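Local coordinates for CobC (PDB 6NRU), which removes the phosphate from alpha-ribazole 5'-phosphate and probably from adenosylcobalamin 5'-phosphate, a late step in vitamin B12 assembly, at residues T28-A32 against R33-Q37; Q39-H42 against T43-D47; I184-Q188 against K189-L193. One frame throughout, in Å; residues are numbered along the deposited sequence.

Contact 1. Residues T28-A32 against R33-Q37; sequences TPLTA and RGIEQ. With SO4 (sulfate ion), chain M.
The guanidinium of Arg33 meets a sulfate ion at its edge, with sulfate O2 lying in the plane of the group. Arg33 NE donates to O2 at 2.5 Å. NH2 of the same residue adds a weak, more bent bond to that oxygen. The reach is given by CG anti to the backbone N (chi1 -177°) and a chain that stays extended as far as NE. Gln37, one turn further on, bonds the sulfate through its amide: NE2 to O1 is 3.1 Å. Its OE1 is bonded to the backbone N of Glu13, which fixes the turn of the amide.

Behind these groups, helix 32-44 begins. Thr31 is the N-cap. Its OG1 takes a weak bond from Gly34 N at 3.4 Å and is also hydrogen-bonded to the carboxylate of Glu13. The backbone of the first turn closes with Ile35 N to Thr31 O at 3.0 Å and Glu36 N to Ala32 O at 3.0 Å. Leu30 precedes the cap and Ile35 lies in the first turn. Leu30 CB touches Ile35 CD1 at 3.7 Å, a hydrophobic staple across the helix start. Helix 59-69 packs on both residues. The Leu30 side chain comes to about 5 Å from that of His11, which probably carries the phosphate in the phosphohistidine intermediate.

Arg199 also bonds the sulfate, which probably came from the crystallisation liquor. The ion sits alongside the helix, between the side chains of Arg33 and Gln37. Arg33 NH1 also has a long, weak ion pair with Glu13. The two arginines and the Gln37 amide suit an anion, so the spot would probably favour negatively charged groups. It does not by itself show that a substrate phosphate binds there.

Contact 2. Residues Q39-H42 against T43-D47; sequences QNLH and TLLDD
The last turns of helix 32-44 and its C-terminal exit form this contact, and Leu41 and Leu45 are its apolar side. The helix packs on the central sheet of the histidine phosphatase fold. Leu41 and Leu45 lie side by side and point the same way, with Leu41 CD2 at 4.1 Å from Leu45 CD1. Both rest on Ile9 of strand 5-10 and on Trp181 of strand 181-187. Leu44 comes close to Leu41 as well, CD1 to CD2, and packs on Ile201.

The helical bonding continues to the end. Leu45 N donates to Leu41 O at 3.1 Å. Leu45 is then the first residue to leave helical backbone angles. Leu44 N donates to Asn40 O at 2.9 Å, in the plane of that carbonyl. The same oxygen takes a second bond from the side chain of Thr43. Thr43 OG1 is placed for this by a chi1 of 64°, which sets it between its own backbone N and carbonyl carbon. Asn40 O is therefore gripped by two donors.

On the flank, the Thr43 side chain crosses that of His42 at about a right angle, and Thr43 CG2 is 3.7 Å from His42 CD2. The imidazole itself is held from outside, by ND1 bonded to the backbone O of Val68. Asp46 runs alongside His42, its carboxylate plane turned 52° from the ring. The nearest atoms between the two side chains are His42 CE1 and Asp46 OD1, 3.7 Å apart.

Contact 3. Residues I184-Q188 against K189-L193; sequences IDINQ and KFATL
Ile184 reaches diagonally across the hairpin to Ala191, with CD1 at 3.6 Å from Ala191 CB. Its CG1 is anti to the backbone N (chi1 166°), which carries the branch over the neighbouring strand. Ile186 faces Ala191 directly, as a non-hydrogen-bonded pair, and its CG1 is 4.3 Å from the same CB. The other branch of Ile186, CG2, lies against Lys189 CA at 3.6 Å and so packs on the turn. Leu193 is paired with Ile184, and its CD1 approaches Ile184 CB more loosely. Ile184, Ile186, Ala191 and Leu193 share one face of the sheet.

Asp185, Asn187, Phe190 and Thr192 point to the other face and form the hydrogen-bonded pairs. Thr192 N donates to Asp185 O at 2.6 Å, and Asp185 N to Thr192 O at 2.8 Å. Asn187 and Phe190 close a type I' turn over Gln188 and Lys189. Phe190 N donates to Asn187 O at 3.0 Å, from above the carbonyl plane (63° out of it), and Asn187 N donates back to Phe190 O. The carboxylate of Asp185 forms a salt bridge with Arg5.

Segments 184-187 and 190-193 run antiparallel, their directions 160° apart. Strand 181-187 also pairs with strand 5-10, and strand 190-198 is the outermost on this side of the sheet. Helix 153-163 covers the apolar face, with Leu163 against Ile184, Ile186 and Ala191, and Ile160 against Leu193.

Along the chain, contact 1 comes first, contact 2 follows on the same helix, and contact 3 lies far later. Contacts 1 and 2 are the start and the end of helix 32-44, with centres 15 Å apart. Contact 3 is a hairpin at one side of the mixed sheet. Its centre is 24 Å from that of contact 2 and 31 Å from that of contact 1, on the opposite side of the chain's centre from contact 1. None touches another through space. Strand 181-187 links contacts 2 and 3, since the helix end rests on Trp181. Contact 1 lies nearest the probable catalytic histidine; contact 3 is structural packing.

Contact 1. Residues T28-A32 against R33-Q37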
ATOM      1  N   THR A  28      -0.659 -11.599   8.679  1.00 53.00           N
ATOM      2  CA  THR A  28       0.097 -11.289   9.886  1.00 55.78           C
ATOM      3  C   THR A  28      -0.571 -10.147  10.651  1.00 60.09           C
ATOM      4  O   THR A  28      -1.052  -9.187  10.039  1.00 59.51           O
ATOM      5  CB  THR A  28       1.533 -10.912   9.542  1.00 53.00           C
ATOM      6  OG1 THR A  28       2.179 -10.366  10.698  1.00 53.62           O
ATOM      7  CG2 THR A  28       1.558  -9.894   8.413  1.00 50.88           C
ATOM      8  N   PRO A  29      -0.625 -10.222  11.978  1.00 64.96           N
ATOM      9  CA  PRO A  29      -1.406  -9.251  12.745  1.00 63.85           C
ATOM     10  C   PRO A  29      -0.666  -7.937  12.952  1.00 63.59           C
ATOM     11  O   PRO A  29       0.562  -7.860  12.909  1.00 63.91           O
ATOM     12  CB  PRO A  29      -1.626  -9.963  14.082  1.00 64.10           C
ATOM     13  CG  PRO A  29      -0.398 -10.799  14.239  1.00 65.05           C
ATOM     14  CD  PRO A  29      -0.009 -11.244  12.847  1.00 65.22           C
ATOM     15  N   LEU A  30      -1.453  -6.891  13.187  1.00 58.18           N
ATOM     16  CA  LEU A  30      -0.897  -5.604  13.579  1.00 54.82           C
ATOM     17  C   LEU A  30      -0.321  -5.687  14.988  1.00 55.00           C
ATOM     18  O   LEU A  30      -0.907  -6.311  15.879  1.00 59.37           O
ATOM     19  CB  LEU A  30      -1.978  -4.523  13.519  1.00 53.22           C
ATOM     20  CG  LEU A  30      -1.943  -3.450  12.427  1.00 47.99           C
ATOM     21  CD1 LEU A  30      -1.804  -4.078  11.055  1.00 45.66           C
ATOM     22  CD2 LEU A  30      -3.203  -2.596  12.492  1.00 46.42           C
ATOM     23  N   THR A  31       0.839  -5.058  15.185  1.00 48.33           N
ATOM     24  CA  THR A  31       1.432  -4.924  16.505  1.00 47.09           C
ATOM     25  C   THR A  31       0.874  -3.689  17.201  1.00 48.45           C
ATOM     26  O   THR A  31       0.509  -2.703  16.559  1.00 47.60           O
ATOM     27  CB  THR A  31       2.956  -4.804  16.427  1.00 43.93           C
ATOM     28  OG1 THR A  31       3.317  -3.493  15.978  1.00 42.17           O
ATOM     29  CG2 THR A  31       3.531  -5.832  15.479  1.00 42.14           C
ATOM     30  N   ALA A  32       0.855  -3.743  18.539  1.00 51.15           N
ATOM     31  CA  ALA A  32       0.364  -2.630  19.352  1.00 53.14           C
ATOM     32  C   ALA A  32       0.876  -1.281  18.858  1.00 50.51           C
ATOM     33  O   ALA A  32       0.175  -0.268  18.971  1.00 45.00           O
ATOM     34  CB  ALA A  32       0.760  -2.849  20.817  1.00 49.26           C
ATOM     35  N   ARG A  33       2.081  -1.252  18.286  1.00 47.20           N
ATOM     36  CA  ARG A  33       2.572  -0.032  17.656  1.00 47.27           C
ATOM     37  C   ARG A  33       1.773   0.301  16.402  1.00 44.88           C
ATOM     38  O   ARG A  33       1.489   1.474  16.134  1.00 40.71           O
ATOM     39  CB  ARG A  33       4.057  -0.177  17.328  1.00 47.83           C
ATOM     40  CG  ARG A  33       4.692   1.069  16.731  1.00 50.77           C
ATOM     41  CD  ARG A  33       6.193   0.883  16.580  1.00 56.58           C
ATOM     42  NE  ARG A  33       6.794   1.906  15.731  1.00 60.08           N
ATOM     43  CZ  ARG A  33       8.012   1.817  15.203  1.00 63.05           C
ATOM     44  NH1 ARG A  33       8.762   0.748  15.441  1.00 65.68           N
ATOM     45  NH2 ARG A  33       8.478   2.795  14.438  1.00 62.20           N
ATOM     46  N   GLY A  34       1.401  -0.718  15.621  1.00 46.84           N
ATOM     47  CA  GLY A  34       0.585  -0.484  14.440  1.00 47.37           C
ATOM     48  C   GLY A  34      -0.821  -0.015  14.760  1.00 47.90           C
ATOM     49  O   GLY A  34      -1.400   0.771  14.005  1.00 46.06           O
ATOM     50  N   ILE A  35      -1.403  -0.504  15.859  1.00 49.38           N
ATOM     51  CA  ILE A  35      -2.669   0.064  16.316  1.00 50.28           C
ATOM     52  C   ILE A  35      -2.476   1.522  16.736  1.00 50.09           C
ATOM     53  O   ILE A  35      -3.296   2.389  16.408  1.00 48.68           O
ATOM     54  CB  ILE A  35      -3.290  -0.780  17.452  1.00 51.17           C
ATOM     55  CG1 ILE A  35      -3.803  -2.158  16.974  1.00 50.41           C
ATOM     56  CG2 ILE A  35      -4.417   0.004  18.131  1.00 52.29           C
ATOM     57  CD1 ILE A  35      -2.804  -3.278  16.920  1.00 50.65           C
ATOM     58  N   GLU A  36      -1.382   1.819  17.448  1.00 52.11           N
ATOM     59  CA  GLU A  36      -1.104   3.202  17.837  1.00 55.35           C
ATOM     60  C   GLU A  36      -0.901   4.090  16.617  1.00 52.69           C
ATOM     61  O   GLU A  36      -1.339   5.248  16.601  1.00 53.81           O
ATOM     62  CB  GLU A  36       0.128   3.260  18.744  1.00 60.51           C
ATOM     63  CG  GLU A  36      -0.152   2.922  20.202  1.00 67.31           C
ATOM     64  CD  GLU A  36       1.048   2.301  20.901  1.00 72.32           C
ATOM     65  OE1 GLU A  36       2.128   2.224  20.282  1.00 72.81           O
ATOM     66  OE2 GLU A  36       0.909   1.895  22.076  1.00 75.96           O
ATOM     67  N   GLN A  37      -0.232   3.567  15.586  1.00 48.32           N
ATOM     68  CA  GLN A  37      -0.035   4.335  14.361  1.00 44.21           C
ATOM     69  C   GLN A  37      -1.360   4.642  13.678  1.00 42.71           C
ATOM     70  O   GLN A  37      -1.571   5.757  13.187  1.00 40.44           O
ATOM     71  CB  GLN A  37       0.883   3.574  13.407  1.00 42.10           C
ATOM     72  CG  GLN A  37       2.340   3.554  13.812  1.00 42.35           C
ATOM     73  CD  GLN A  37       3.137   2.553  13.004  1.00 42.45           C
ATOM     74  OE1 GLN A  37       2.599   1.544  12.542  1.00 42.41           O
ATOM     75  NE2 GLN A  37       4.426   2.824  12.829  1.00 41.98           N
TER
HETATM   76  S   SO4 M 301       5.364   5.430  15.445  1.00112.96           S
HETATM   77  O1  SO4 M 301       4.809   5.586  14.104  1.00112.67           O
HETATM   78  O2  SO4 M 301       6.354   4.359  15.437  1.00113.12           O
HETATM   79  O3  SO4 M 301       6.005   6.674  15.856  1.00113.16           O
HETATM   80  O4  SO4 M 301       4.299   5.097  16.388  1.00113.14           O

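Contact 2. Residues Q39-H42 against T43-D47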
ATOM      1  N   GLN A  39      -4.432   4.613  15.121  1.00 52.58           N
ATOM      2  CA  GLN A  39      -5.259   5.446  15.985  1.00 56.41           C
ATOM      3  C   GLN A  39      -4.827   6.903  15.920  1.00 58.68           C
ATOM      4  O   GLN A  39      -5.669   7.808  15.900  1.00 61.77           O
ATOM      5  CB  GLN A  39      -5.191   4.939  17.423  1.00 59.58           C
ATOM      6  CG  GLN A  39      -6.008   3.693  17.684  1.00 62.01           C
ATOM      7  CD  GLN A  39      -5.652   3.048  19.008  1.00 66.18           C
ATOM      8  OE1 GLN A  39      -4.587   3.311  19.572  1.00 67.48           O
ATOM      9  NE2 GLN A  39      -6.541   2.199  19.513  1.00 67.63           N
ATOM     10  N   ASN A  40      -3.516   7.149  15.900  1.00 57.79           N
ATOM     11  CA  ASN A  40      -3.022   8.510  15.734  1.00 58.60           C
ATOM     12  C   ASN A  40      -3.437   9.077  14.384  1.00 56.84           C
ATOM     13  O   ASN A  40      -3.821  10.248  14.284  1.00 58.66           O
ATOM     14  CB  ASN A  40      -1.500   8.531  15.893  1.00 59.30           C
ATOM     15  CG  ASN A  40      -0.939   9.938  15.961  1.00 61.05           C
ATOM     16  OD1 ASN A  40      -1.616  10.873  16.388  1.00 62.55           O
ATOM     17  ND2 ASN A  40       0.311  10.095  15.539  1.00 60.84           N
ATOM     18  N   LEU A  41      -3.386   8.253  13.333  1.00 53.01           N
ATOM     19  CA  LEU A  41      -3.817   8.699  12.014  1.00 50.71           C
ATOM     20  C   LEU A  41      -5.294   9.067  11.999  1.00 51.73           C
ATOM     21  O   LEU A  41      -5.702   9.967  11.254  1.00 52.82           O
ATOM     22  CB  LEU A  41      -3.541   7.614  10.975  1.00 48.88           C
ATOM     23  CG  LEU A  41      -2.143   7.578  10.361  1.00 47.80           C
ATOM     24  CD1 LEU A  41      -1.937   6.272   9.612  1.00 46.12           C
ATOM     25  CD2 LEU A  41      -1.932   8.768   9.443  1.00 48.13           C
ATOM     26  N   HIS A  42      -6.107   8.378  12.803  1.00 51.02           N
ATOM     27  CA  HIS A  42      -7.525   8.712  12.876  1.00 52.12           C
ATOM     28  C   HIS A  42      -7.728  10.151  13.330  1.00 53.72           C
ATOM     29  O   HIS A  42      -8.553  10.879  12.767  1.00 55.62           O
ATOM     30  CB  HIS A  42      -8.246   7.757  13.823  1.00 53.53           C
ATOM     31  CG  HIS A  42      -9.498   8.332  14.407  1.00 56.66           C
ATOM     32  ND1 HIS A  42     -10.663   8.464  13.682  1.00 57.07           N
ATOM     33  CD2 HIS A  42      -9.763   8.826  15.638  1.00 59.54           C
ATOM     34  CE1 HIS A  42     -11.594   9.005  14.446  1.00 60.01           C
ATOM     35  NE2 HIS A  42     -11.074   9.236  15.638  1.00 61.10           N
ATOM     36  N   THR A  43      -6.986  10.578  14.351  1.00 53.68           N
ATOM     37  CA  THR A  43      -7.094  11.960  14.796  1.00 57.97           C
ATOM     38  C   THR A  43      -6.361  12.915  13.861  1.00 60.15           C
ATOM     39  O   THR A  43      -6.731  14.091  13.775  1.00 61.82           O
ATOM     40  CB  THR A  43      -6.562  12.095  16.224  1.00 59.44           C
ATOM     41  OG1 THR A  43      -5.168  11.779  16.249  1.00 59.40           O
ATOM     42  CG2 THR A  43      -7.302  11.146  17.159  1.00 60.00           C
ATOM     43  N   LEU A  44      -5.334  12.433  13.154  1.00 60.44           N
ATOM     44  CA  LEU A  44      -4.585  13.306  12.257  1.00 62.65           C
ATOM     45  C   LEU A  44      -5.421  13.726  11.057  1.00 67.38           C
ATOM     46  O   LEU A  44      -5.200  14.809  10.503  1.00 69.73           O
ATOM     47  CB  LEU A  44      -3.301  12.622  11.787  1.00 59.26           C
ATOM     48  CG  LEU A  44      -2.120  12.611  12.758  1.00 58.25           C
ATOM     49  CD1 LEU A  44      -0.897  12.011  12.091  1.00 39.24           C
ATOM     50  CD2 LEU A  44      -1.835  14.019  13.252  1.00 59.10           C
ATOM     51  N   LEU A  45      -6.381  12.891  10.651  1.00 69.80           N
ATOM     52  CA  LEU A  45      -7.241  13.147   9.503  1.00 72.22           C
ATOM     53  C   LEU A  45      -8.715  13.139   9.899  1.00 75.63           C
ATOM     54  O   LEU A  45      -9.581  12.767   9.101  1.00 77.38           O
ATOM     55  CB  LEU A  45      -6.983  12.126   8.403  1.00 70.85           C
ATOM     56  CG  LEU A  45      -5.505  11.929   8.062  1.00 70.64           C
ATOM     57  CD1 LEU A  45      -5.201  10.477   7.703  1.00 69.70           C
ATOM     58  CD2 LEU A  45      -5.091  12.872   6.948  1.00 70.23           C
ATOM     59  N   ASP A  46      -9.014  13.532  11.138  1.00 74.50           N
ATOM     60  CA  ASP A  46     -10.400  13.556  11.589  1.00 74.79           C
ATOM     61  C   ASP A  46     -11.210  14.598  10.830  1.00 73.77           C
ATOM     62  O   ASP A  46     -12.371  14.355  10.478  1.00 74.92           O
ATOM     63  CB  ASP A  46     -10.447  13.822  13.094  1.00 78.82           C
ATOM     64  CG  ASP A  46     -11.709  13.292  13.737  1.00 82.98           C
ATOM     65  OD1 ASP A  46     -12.347  12.389  13.155  1.00 83.13           O
ATOM     66  OD2 ASP A  46     -12.065  13.780  14.826  1.00 86.15           O
ATOM     67  N   ASP A  47     -10.614  15.756  10.557  1.00 72.09           N
ATOM     68  CA  ASP A  47     -11.306  16.857   9.903  1.00 72.73           C
ATOM     69  C   ASP A  47     -11.177  16.829   8.386  1.00 68.96           C
ATOM     70  O   ASP A  47     -11.564  17.798   7.726  1.00 70.31           O
ATOM     71  CB  ASP A  47     -10.794  18.193  10.442  1.00 76.12           C
ATOM     72  CG  ASP A  47     -11.228  18.443  11.869  1.00 79.16           C
ATOM     73  OD1 ASP A  47     -11.841  17.535  12.469  1.00 79.27           O
ATOM     74  OD2 ASP A  47     -10.967  19.548  12.387  1.00 81.37           O
TER

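Contact 3. Residues I184-Q188 against K189-L193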
ATOM      1  N   ILE A 184      -1.908  12.733  -3.095  1.00 37.37           N
ATOM      2  CA  ILE A 184      -1.598  13.038  -4.469  1.00 36.84           C
ATOM      3  C   ILE A 184      -2.831  13.569  -5.197  1.00 37.84           C
ATOM      4  O   ILE A 184      -3.876  12.966  -5.127  1.00 37.56           O
ATOM      5  CB  ILE A 184      -1.021  11.817  -5.189  1.00 35.66           C
ATOM      6  CG1 ILE A 184      -1.034  12.036  -6.689  1.00 37.57           C
ATOM      7  CG2 ILE A 184      -1.762  10.556  -4.798  1.00 32.55           C
ATOM      8  CD1 ILE A 184       0.245  11.630  -7.346  1.00 36.81           C
ATOM      9  N   ASP A 185      -2.692  14.682  -5.915  1.00 39.43           N
ATOM     10  CA  ASP A 185      -3.804  15.287  -6.634  1.00 43.44           C
ATOM     11  C   ASP A 185      -3.749  14.907  -8.106  1.00 43.99           C
ATOM     12  O   ASP A 185      -2.673  14.877  -8.709  1.00 44.95           O
ATOM     13  CB  ASP A 185      -3.777  16.811  -6.496  1.00 46.36           C
ATOM     14  CG  ASP A 185      -4.554  17.302  -5.292  1.00 48.69           C
ATOM     15  OD1 ASP A 185      -5.788  17.104  -5.256  1.00 50.19           O
ATOM     16  OD2 ASP A 185      -3.930  17.889  -4.382  1.00 49.09           O
ATOM     17  N   ILE A 186      -4.913  14.618  -8.684  1.00 43.01           N
ATOM     18  CA  ILE A 186      -5.026  14.289 -10.099  1.00 42.08           C
ATOM     19  C   ILE A 186      -6.089  15.180 -10.720  1.00 44.96           C
ATOM     20  O   ILE A 186      -7.214  15.254 -10.218  1.00 48.23           O
ATOM     21  CB  ILE A 186      -5.378  12.808 -10.327  1.00 40.90           C
ATOM     22  CG1 ILE A 186      -4.511  11.904  -9.457  1.00 38.46           C
ATOM     23  CG2 ILE A 186      -5.206  12.452 -11.789  1.00 42.16           C
ATOM     24  CD1 ILE A 186      -4.925  10.453  -9.510  1.00 37.76           C
ATOM     25  N   ASN A 187      -5.733  15.852 -11.811  1.00 43.60           N
ATOM     26  CA  ASN A 187      -6.674  16.672 -12.561  1.00 45.24           C
ATOM     27  C   ASN A 187      -6.358  16.508 -14.037  1.00 46.17           C
ATOM     28  O   ASN A 187      -5.237  16.797 -14.465  1.00 44.15           O
ATOM     29  CB  ASN A 187      -6.593  18.140 -12.141  1.00 47.67           C
ATOM     30  CG  ASN A 187      -6.858  18.334 -10.662  1.00 49.03           C
ATOM     31  OD1 ASN A 187      -5.954  18.661  -9.897  1.00 48.84           O
ATOM     32  ND2 ASN A 187      -8.103  18.133 -10.251  1.00 50.77           N
ATOM     33  N   GLN A 188      -7.343  16.037 -14.803  1.00 51.12           N
ATOM     34  CA  GLN A 188      -7.152  15.690 -16.211  1.00 54.86           C
ATOM     35  C   GLN A 188      -6.002  14.701 -16.362  1.00 55.32           C
ATOM     36  O   GLN A 188      -5.179  14.798 -17.275  1.00 53.99           O
ATOM     37  CB  GLN A 188      -6.932  16.937 -17.072  1.00 56.64           C
ATOM     38  CG  GLN A 188      -8.143  17.850 -17.138  1.00 59.45           C
ATOM     39  CD  GLN A 188      -8.365  18.603 -15.841  1.00 59.41           C
ATOM     40  OE1 GLN A 188      -7.568  19.461 -15.466  1.00 58.63           O
ATOM     41  NE2 GLN A 188      -9.441  18.267 -15.138  1.00 60.01           N
ATOM     42  N   LYS A 189      -5.944  13.751 -15.429  1.00 58.21           N
ATOM     43  CA  LYS A 189      -4.944  12.690 -15.387  1.00 58.54           C
ATOM     44  C   LYS A 189      -3.524  13.228 -15.264  1.00 55.75           C
ATOM     45  O   LYS A 189      -2.560  12.502 -15.522  1.00 55.65           O
ATOM     46  CB  LYS A 189      -5.076  11.760 -16.598  1.00 63.49           C
ATOM     47  CG  LYS A 189      -6.439  11.075 -16.656  1.00 68.86           C
ATOM     48  CD  LYS A 189      -6.846  10.695 -18.073  1.00 72.34           C
ATOM     49  CE  LYS A 189      -7.209   9.221 -18.158  1.00 73.14           C
ATOM     50  NZ  LYS A 189      -8.611   8.974 -17.714  1.00 75.26           N
ATOM     51  N   PHE A 190      -3.381  14.489 -14.863  1.00 51.82           N
ATOM     52  CA  PHE A 190      -2.092  15.039 -14.467  1.00 48.40           C
ATOM     53  C   PHE A 190      -1.979  14.935 -12.952  1.00 46.72           C
ATOM     54  O   PHE A 190      -2.756  15.560 -12.223  1.00 47.56           O
ATOM     55  CB  PHE A 190      -1.942  16.491 -14.921  1.00 48.68           C
ATOM     56  CG  PHE A 190      -0.583  17.074 -14.645  1.00 46.87           C
ATOM     57  CD1 PHE A 190      -0.301  17.674 -13.426  1.00 46.09           C
ATOM     58  CD2 PHE A 190       0.417  17.018 -15.604  1.00 45.86           C
ATOM     59  CE1 PHE A 190       0.951  18.208 -13.169  1.00 45.02           C
ATOM     60  CE2 PHE A 190       1.669  17.550 -15.354  1.00 44.59           C
ATOM     61  CZ  PHE A 190       1.936  18.145 -14.134  1.00 44.40           C
ATOM     62  N   ALA A 191      -1.016  14.151 -12.483  1.00 43.96           N
ATOM     63  CA  ALA A 191      -0.856  13.873 -11.064  1.00 42.84           C
ATOM     64  C   ALA A 191       0.170  14.811 -10.444  1.00 41.70           C
ATOM     65  O   ALA A 191       1.247  15.031 -11.004  1.00 40.69           O
ATOM     66  CB  ALA A 191      -0.435  12.419 -10.837  1.00 42.19           C
ATOM     67  N   THR A 192      -0.172  15.361  -9.283  1.00 42.27           N
ATOM     68  CA  THR A 192       0.722  16.218  -8.514  1.00 41.56           C
ATOM     69  C   THR A 192       0.877  15.624  -7.121  1.00 39.42           C
ATOM     70  O   THR A 192      -0.102  15.511  -6.377  1.00 39.23           O
ATOM     71  CB  THR A 192       0.189  17.653  -8.430  1.00 43.25           C
ATOM     72  OG1 THR A 192      -0.113  18.136  -9.746  1.00 45.30           O
ATOM     73  CG2 THR A 192       1.222  18.566  -7.794  1.00 42.33           C
ATOM     74  N   LEU A 193       2.099  15.232  -6.777  1.00 38.22           N
ATOM     75  CA  LEU A 193       2.390  14.739  -5.437  1.00 36.96           C
ATOM     76  C   LEU A 193       2.509  15.929  -4.495  1.00 39.41           C
ATOM     77  O   LEU A 193       3.386  16.781  -4.673  1.00 40.86           O
ATOM     78  CB  LEU A 193       3.670  13.907  -5.439  1.00 33.79           C
ATOM     79  CG  LEU A 193       4.075  13.269  -4.107  1.00 33.48           C
ATOM     80  CD1 LEU A 193       3.072  12.210  -3.672  1.00 30.35           C
ATOM     81  CD2 LEU A 193       5.481  12.688  -4.189  1.00 34.10           C
TER